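Local coordinates for protein bacillaene synthase dehydratase PksH (Bacillus subtilis, PDB 3HP0) that catalyses the dehydration of a carrier-tethered (S)-3-hydroxy-3-methylglutaryl group to 3-methylglutaconyl during biosynthesis of the antibiotic polyketide bacillaene, at residues 91-96 with 119-124; 41-46 with 99-104; 123-128 with 152-157. All coordinates share one frame; numbering follows the deposited sequence.

How the contacts relate
After strands 9-14 and 17-22 the chain forms helix 34-48, whose residues 41-46 meet residues 99-104, so that contact 2 closes a loop of about fifty residues. Helix 87-98, carrying residues 91-96, lies inside that loop, but its own partner, 119-124, comes after it; contacts 1 and 2 therefore cross. Contact 3 starts on the residues where contact 1 ends, sharing Asp123 and Ile124, and closes at 152-157. Neighbouring strands 102-107 and 124-127 join contact 2 to the other two. In the crotonase fold, contact 2 joins helix 34-48 to the turn entering strand 102-107, contact 1 joins helices 87-98 and 115-121, and contact 3 joins helix 148-155 to outer strand 124-127.

Contact 1 (91-96 with 119-124); sequences DLWMKL and VSATDI
Trp93 begins the contact with its backbone as much as its side chain: its carbonyl O lies 3.4 Å from the methyl CB of Ala121, and its own CB is 3.8 Å from the same methyl. With CG set beside the backbone N (chi1 -71°), the indole extends beyond this close point; Ala121 CB reaches it only obliquely, while Phe118 packs against the ring edge-to-face. One turn further on, Leu96 reaches the same methyl and the carbonyl of Ala121. Its CD2 is 4.3 Å from Ala121 CB, and its CB is 4.2 Å from Ala121 O. The two segments belong to the enoyl-CoA hydratase/isomerase (crotonase) fold, and here helix 87-98 packs against the last turn of helix 115-121, where Thr122 leaves helical geometry and the chain heads into strand 124-127. The side chain of Trp93 is about 10 Å from that of the active-site Glu137. At the end of the segment, Leu96 O stands 3.5 Å from Asp123 OD2; that carbonyl accepts a hydrogen bond from Thr103 OG1, whereas the carboxylate forms a salt bridge with Lys211 and takes the backbone N-H of Thr103.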
# COMPACT_ATOMS: atom_id res chain seq x y z
N ASP A 91 0.86 -8.25 -6.76
CA ASP A 91 0.54 -9.56 -6.18
C ASP A 91 0.66 -9.56 -4.67
O ASP A 91 -0.07 -10.27 -3.98
CB ASP A 91 1.42 -10.65 -6.78
CG ASP A 91 1.04 -10.97 -8.20
OD1 ASP A 91 -0.18 -11.03 -8.47
OD2 ASP A 91 1.94 -11.15 -9.04
N LEU A 92 1.59 -8.76 -4.16
CA LEU A 92 1.79 -8.62 -2.72
C LEU A 92 0.52 -8.00 -2.13
O LEU A 92 -0.06 -8.51 -1.17
CB LEU A 92 2.98 -7.72 -2.45
CG LEU A 92 3.22 -7.23 -1.02
CD1 LEU A 92 3.29 -8.40 -0.05
CD2 LEU A 92 4.51 -6.43 -1.01
N TRP A 93 0.07 -6.89 -2.72
CA TRP A 93 -1.13 -6.24 -2.24
C TRP A 93 -2.32 -7.18 -2.35
O TRP A 93 -3.22 -7.15 -1.52
CB TRP A 93 -1.40 -4.95 -3.02
CG TRP A 93 -0.41 -3.85 -2.70
CD1 TRP A 93 0.38 -3.75 -1.60
CD2 TRP A 93 -0.15 -2.68 -3.48
NE1 TRP A 93 1.12 -2.60 -1.64
CE2 TRP A 93 0.81 -1.92 -2.79
CE3 TRP A 93 -0.64 -2.20 -4.71
CZ2 TRP A 93 1.31 -0.70 -3.27
CZ3 TRP A 93 -0.15 -0.99 -5.19
CH2 TRP A 93 0.81 -0.25 -4.48
N MSE A 94 -2.30 -8.03 -3.38
CA MSE A 94 -3.38 -9.00 -3.57
C MSE A 94 -3.33 -10.05 -2.47
O MSE A 94 -4.36 -10.49 -1.96
CB MSE A 94 -3.28 -9.70 -4.92
CG MSE A 94 -3.59 -8.81 -6.11
SE MSE A 94 -4.12 -9.87 -7.66
CE MSE A 94 -6.01 -10.01 -7.24
N LYS A 95 -2.12 -10.45 -2.10
CA LYS A 95 -1.91 -11.46 -1.07
C LYS A 95 -2.52 -10.96 0.25
O LYS A 95 -3.20 -11.70 0.96
CB LYS A 95 -0.41 -11.71 -0.89
CG LYS A 95 -0.02 -13.09 -0.41
CD LYS A 95 -0.23 -14.12 -1.52
CE LYS A 95 0.67 -15.34 -1.33
NZ LYS A 95 0.59 -16.30 -2.49
N LEU A 96 -2.26 -9.69 0.56
CA LEU A 96 -2.78 -9.08 1.78
C LEU A 96 -4.29 -9.25 1.84
O LEU A 96 -4.84 -9.45 2.92
CB LEU A 96 -2.43 -7.60 1.82
CG LEU A 96 -1.12 -7.12 2.45
CD1 LEU A 96 -0.16 -8.26 2.71
CD2 LEU A 96 -0.52 -6.09 1.52
N VAL A 119 -2.29 0.37 2.51
CA VAL A 119 -3.44 0.65 3.37
C VAL A 119 -4.77 0.19 2.78
O VAL A 119 -5.63 -0.33 3.50
CB VAL A 119 -3.52 2.15 3.71
CG1 VAL A 119 -4.78 2.44 4.49
CG2 VAL A 119 -2.29 2.59 4.51
N SER A 120 -4.93 0.38 1.48
CA SER A 120 -6.15 0.00 0.79
C SER A 120 -6.32 -1.50 0.73
O SER A 120 -7.43 -2.01 0.87
CB SER A 120 -6.15 0.54 -0.64
OG SER A 120 -5.93 1.94 -0.68
N ALA A 121 -5.21 -2.20 0.49
CA ALA A 121 -5.20 -3.65 0.36
C ALA A 121 -5.44 -4.43 1.64
O ALA A 121 -6.06 -5.51 1.61
CB ALA A 121 -3.89 -4.09 -0.27
N THR A 122 -4.95 -3.92 2.77
CA THR A 122 -5.12 -4.62 4.03
C THR A 122 -6.60 -4.80 4.32
O THR A 122 -7.43 -3.99 3.90
CB THR A 122 -4.41 -3.88 5.21
OG1 THR A 122 -4.96 -2.57 5.41
CG2 THR A 122 -2.90 -3.77 4.92
N ASP A 123 -6.93 -5.88 5.02
CA ASP A 123 -8.32 -6.18 5.37
C ASP A 123 -8.89 -5.09 6.28
O ASP A 123 -10.08 -4.81 6.24
CB ASP A 123 -8.41 -7.50 6.13
CG ASP A 123 -8.05 -8.70 5.27
OD1 ASP A 123 -8.73 -8.91 4.23
OD2 ASP A 123 -7.11 -9.42 5.64
N ILE A 124 -8.01 -4.52 7.11
CA ILE A 124 -8.38 -3.48 8.07
C ILE A 124 -7.30 -2.42 8.18
O ILE A 124 -6.11 -2.73 8.36
CB ILE A 124 -8.59 -4.08 9.47
CG1 ILE A 124 -9.73 -5.10 9.41
CG2 ILE A 124 -8.85 -2.96 10.49
CD1 ILE A 124 -10.05 -5.73 10.73

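Contact 2 (41-46 with 99-104); sequences QVLNQC and GPYVTI
Tyr101 carries this contact, bringing its ring and hydroxyl against Leu43 and Cys46, one helical turn apart. The phenolic end meets Leu43: Tyr101 OH lies 3.6 Å from Leu43 CB, and Tyr101 CZ is 3.9 Å from the methyl Leu43 CD2, with the two side chains crossing at about a right angle. Further back along the ring, Cys46 CB touches Tyr101 CE2 at 3.8 Å. The carbonyl O of Cys46 sits in the ring plane at the edge, 3.6 Å from Tyr101 CD2, so the aromatic C-H side faces an electronegative atom.

A water completes this first shell. It donates to Leu43 O at 2.6 Å and is hydrogen-bonded to Tyr101 OH, also at 2.6 Å, lying at the ring edge in plane. The bridge gives the buried hydroxyl a polar partner and links it to the backbone of the helix, although the carbons of the Leu43 side chain pack against the same oxygen.

The turn before the ring contributes to its placement. Pro100 is the centre of an inverse gamma turn, and Tyr101 holds CG between its backbone N and carbonyl carbon (chi1 37°), which folds the ring back over the preceding residues. Gly99 C consequently lies over the ring centre, 3.8 Å above the plane. Beyond this shell, Lys204 hydrogen-bonds to both Cys46 O and Pro100 O, joining the helix and the turn a second time.

Leu43 also packs on Leu92, Lys95 and Leu96 of helix 87-98. In the crotonase fold the contact thus lies where helix 34-48 meets the connection from helix 87-98 into strand 102-107, which pairs with strand 53-57 on one side and 124-127 on the other.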
# COMPACT_ATOMS: atom_id res chain seq x y z
N GLN A 41 8.00 -13.08 1.39
CA GLN A 41 8.70 -14.09 2.16
C GLN A 41 8.13 -14.21 3.58
O GLN A 41 8.00 -15.31 4.12
CB GLN A 41 10.18 -13.73 2.22
CG GLN A 41 11.03 -14.70 2.99
CD GLN A 41 12.43 -14.17 3.19
OE1 GLN A 41 13.09 -13.75 2.23
NE2 GLN A 41 12.91 -14.20 4.43
N VAL A 42 7.81 -13.07 4.18
CA VAL A 42 7.24 -13.05 5.52
C VAL A 42 5.81 -13.59 5.47
O VAL A 42 5.37 -14.30 6.38
CB VAL A 42 7.21 -11.63 6.10
CG1 VAL A 42 6.49 -11.63 7.44
CG2 VAL A 42 8.62 -11.09 6.26
N LEU A 43 5.08 -13.25 4.42
CA LEU A 43 3.71 -13.70 4.28
C LEU A 43 3.61 -15.20 4.06
O LEU A 43 2.64 -15.83 4.47
CB LEU A 43 3.00 -12.95 3.15
CG LEU A 43 2.69 -11.48 3.44
CD1 LEU A 43 1.85 -10.91 2.31
CD2 LEU A 43 1.94 -11.36 4.77
N ASN A 44 4.61 -15.78 3.40
CA ASN A 44 4.63 -17.23 3.19
C ASN A 44 4.80 -17.94 4.52
O ASN A 44 4.26 -19.02 4.73
CB ASN A 44 5.76 -17.63 2.24
CG ASN A 44 5.33 -17.57 0.79
OD1 ASN A 44 4.29 -18.14 0.43
ND2 ASN A 44 6.12 -16.91 -0.05
N GLN A 45 5.57 -17.34 5.43
CA GLN A 45 5.75 -17.94 6.74
C GLN A 45 4.41 -17.90 7.47
O GLN A 45 4.07 -18.83 8.20
CB GLN A 45 6.80 -17.17 7.56
CG GLN A 45 8.21 -17.24 7.00
CD GLN A 45 9.21 -16.46 7.83
OE1 GLN A 45 10.40 -16.42 7.51
NE2 GLN A 45 8.73 -15.83 8.89
N CYS A 46 3.66 -16.83 7.27
CA CYS A 46 2.36 -16.68 7.91
C CYS A 46 1.28 -17.54 7.24
O CYS A 46 0.20 -17.73 7.79
CB CYS A 46 1.92 -15.21 7.88
SG CYS A 46 3.03 -14.07 8.72
N GLY A 99 -4.65 -13.82 1.60
CA GLY A 99 -4.06 -14.78 2.50
C GLY A 99 -4.87 -15.26 3.69
O GLY A 99 -5.81 -14.59 4.12
N PRO A 100 -4.51 -16.42 4.25
CA PRO A 100 -5.20 -17.00 5.40
C PRO A 100 -4.83 -16.28 6.69
O PRO A 100 -4.20 -16.85 7.59
CB PRO A 100 -4.74 -18.45 5.38
CG PRO A 100 -3.29 -18.30 4.97
CD PRO A 100 -3.36 -17.26 3.85
N TYR A 101 -5.22 -15.01 6.76
CA TYR A 101 -4.97 -14.16 7.93
C TYR A 101 -5.58 -12.80 7.68
O TYR A 101 -5.76 -12.39 6.54
CB TYR A 101 -3.48 -14.02 8.22
CG TYR A 101 -2.63 -13.94 6.97
CD1 TYR A 101 -2.79 -12.88 6.07
CD2 TYR A 101 -1.70 -14.94 6.67
CE1 TYR A 101 -2.06 -12.82 4.90
CE2 TYR A 101 -0.96 -14.89 5.49
CZ TYR A 101 -1.14 -13.82 4.61
OH TYR A 101 -0.46 -13.79 3.42
N VAL A 102 -5.91 -12.11 8.76
CA VAL A 102 -6.49 -10.78 8.68
C VAL A 102 -5.32 -9.81 8.65
O VAL A 102 -4.49 -9.81 9.56
CB VAL A 102 -7.40 -10.53 9.89
CG1 VAL A 102 -7.83 -9.07 9.95
CG2 VAL A 102 -8.63 -11.45 9.79
N THR A 103 -5.24 -9.00 7.59
CA THR A 103 -4.16 -8.04 7.49
C THR A 103 -4.64 -6.68 7.95
O THR A 103 -5.79 -6.31 7.72
CB THR A 103 -3.59 -7.97 6.05
OG1 THR A 103 -4.60 -7.55 5.14
CG2 THR A 103 -3.07 -9.35 5.63
N ILE A 104 -3.76 -5.95 8.63
CA ILE A 104 -4.08 -4.64 9.18
C ILE A 104 -3.01 -3.60 8.93
O ILE A 104 -1.83 -3.86 9.15
CB ILE A 104 -4.26 -4.67 10.72
CG1 ILE A 104 -5.22 -5.77 11.14
CG2 ILE A 104 -4.77 -3.32 11.21
CD1 ILE A 104 -5.38 -5.86 12.63
O HOH W 1 0.68 -16.02 2.80

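Contact 3 (123-128 with 152-157); sequences DIAIAD and IRRIGR
Strand 124-127 and the end of helix 148-155 stay well apart as backbones, the nearest CA atoms, those of Asp123 and Arg154, being 10.0 Å from each other. The strand is one of the two outermost in the mixed sheet of this crotonase-fold chain, and a single long side chain spans the distance to it. Arg154 is extended from CG to NE, with chi2 178° and chi3 177°, which delivers its guanidinium to the start of the strand. There Arg154 NH2 lies 3.6 Å from Ala125 N, and Ile124 N is at the guanidinium edge, in its plane. The methyl CB of Ala125 instead covers one face of the group, 4.0 Å from Arg154 NH2. Asp123 O approaches Arg154 NH2 obliquely at 3.6 Å.

These contacts are packing; the hydrogen bonds of the guanidinium go to neighbouring parts of the chain. NE donates to Ser120 O and NH2 to Thr122 O, so the arginine grips carbonyls in the last turn of helix 115-121 (Ser120) and just beyond it (Thr122). On NH1, a salt bridge to Asp182 is joined by a hydrogen bond to Gly179 O. Asp182 OD1 also accepts from Ala125 N, linking the arginine to the strand through a shared carboxylate. Behind Arg154 the helix ends as Gly156 turns to positive phi (97°), its N still bonded to Ile152 O at 2.9 Å.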
# COMPACT_ATOMS: atom_id res chain seq x y z
N ASP A 123 -6.93 -5.88 5.02
CA ASP A 123 -8.32 -6.18 5.37
C ASP A 123 -8.89 -5.09 6.28
O ASP A 123 -10.08 -4.81 6.24
CB ASP A 123 -8.41 -7.50 6.13
CG ASP A 123 -8.05 -8.70 5.27
OD1 ASP A 123 -8.73 -8.91 4.23
OD2 ASP A 123 -7.11 -9.42 5.64
N ILE A 124 -8.01 -4.52 7.11
CA ILE A 124 -8.38 -3.48 8.07
C ILE A 124 -7.30 -2.42 8.18
O ILE A 124 -6.11 -2.73 8.36
CB ILE A 124 -8.59 -4.08 9.47
CG1 ILE A 124 -9.73 -5.10 9.41
CG2 ILE A 124 -8.85 -2.96 10.49
CD1 ILE A 124 -10.05 -5.73 10.73
N ALA A 125 -7.71 -1.16 8.08
CA ALA A 125 -6.77 -0.05 8.16
C ALA A 125 -7.16 0.90 9.28
O ALA A 125 -8.26 1.45 9.29
CB ALA A 125 -6.72 0.69 6.82
N ILE A 126 -6.25 1.10 10.23
CA ILE A 126 -6.50 2.00 11.35
C ILE A 126 -5.48 3.15 11.37
O ILE A 126 -4.38 3.03 10.86
CB ILE A 126 -6.43 1.25 12.70
CG1 ILE A 126 -4.99 0.83 12.98
CG2 ILE A 126 -7.31 0.02 12.66
CD1 ILE A 126 -4.82 0.15 14.29
N ALA A 127 -5.85 4.26 11.98
CA ALA A 127 -4.93 5.38 12.02
C ALA A 127 -5.18 6.29 13.22
O ALA A 127 -6.07 6.03 14.03
CB ALA A 127 -5.04 6.18 10.72
N ASP A 128 -4.36 7.34 13.32
CA ASP A 128 -4.51 8.34 14.38
C ASP A 128 -4.80 9.68 13.70
O ASP A 128 -4.88 9.75 12.48
CB ASP A 128 -3.24 8.44 15.24
CG ASP A 128 -2.02 8.89 14.46
OD1 ASP A 128 -2.17 9.72 13.54
OD2 ASP A 128 -0.91 8.42 14.78
N ILE A 152 -10.22 1.93 -5.09
CA ILE A 152 -11.58 1.92 -5.59
C ILE A 152 -12.45 0.89 -4.88
O ILE A 152 -13.61 1.15 -4.59
CB ILE A 152 -11.60 1.67 -7.12
CG1 ILE A 152 -11.06 2.92 -7.83
CG2 ILE A 152 -13.02 1.26 -7.59
CD1 ILE A 152 -11.03 2.82 -9.33
N ARG A 153 -11.89 -0.28 -4.61
CA ARG A 153 -12.67 -1.30 -3.92
C ARG A 153 -13.12 -0.77 -2.54
O ARG A 153 -14.18 -1.14 -2.04
CB ARG A 153 -11.87 -2.60 -3.74
CG ARG A 153 -12.60 -3.60 -2.83
CD ARG A 153 -11.72 -4.75 -2.32
NE ARG A 153 -12.34 -5.35 -1.14
CZ ARG A 153 -12.34 -4.80 0.08
NH1 ARG A 153 -11.74 -3.63 0.29
NH2 ARG A 153 -12.97 -5.40 1.08
N ARG A 154 -12.31 0.09 -1.94
CA ARG A 154 -12.63 0.64 -0.62
C ARG A 154 -13.54 1.86 -0.60
O ARG A 154 -14.47 1.93 0.20
CB ARG A 154 -11.35 1.00 0.14
CG ARG A 154 -10.87 -0.06 1.10
CD ARG A 154 -9.57 0.34 1.77
NE ARG A 154 -9.16 -0.66 2.74
CZ ARG A 154 -9.56 -0.69 4.02
NH1 ARG A 154 -10.38 0.25 4.48
NH2 ARG A 154 -9.17 -1.68 4.81
N ILE A 155 -13.30 2.83 -1.48
CA ILE A 155 -14.08 4.06 -1.45
C ILE A 155 -14.99 4.35 -2.63
O ILE A 155 -15.72 5.32 -2.61
CB ILE A 155 -13.16 5.28 -1.28
CG1 ILE A 155 -12.24 5.42 -2.49
CG2 ILE A 155 -12.31 5.11 -0.02
CD1 ILE A 155 -11.40 6.67 -2.44
N GLY A 156 -14.93 3.51 -3.65
CA GLY A 156 -15.78 3.73 -4.80
C GLY A 156 -15.02 4.46 -5.89
O GLY A 156 -13.96 5.04 -5.65
N ARG A 157 -15.58 4.41 -7.09
CA ARG A 157 -14.99 5.05 -8.25
C ARG A 157 -14.96 6.57 -8.15
O ARG A 157 -13.94 7.19 -8.42
CB ARG A 157 -15.77 4.63 -9.50
CG ARG A 157 -14.97 3.79 -10.46
CD ARG A 157 -15.40 2.33 -10.50
NE ARG A 157 -14.42 1.55 -11.26
CZ ARG A 157 -14.35 0.23 -11.30
NH1 ARG A 157 -15.21 -0.52 -10.62
NH2 ARG A 157 -13.39 -0.35 -11.99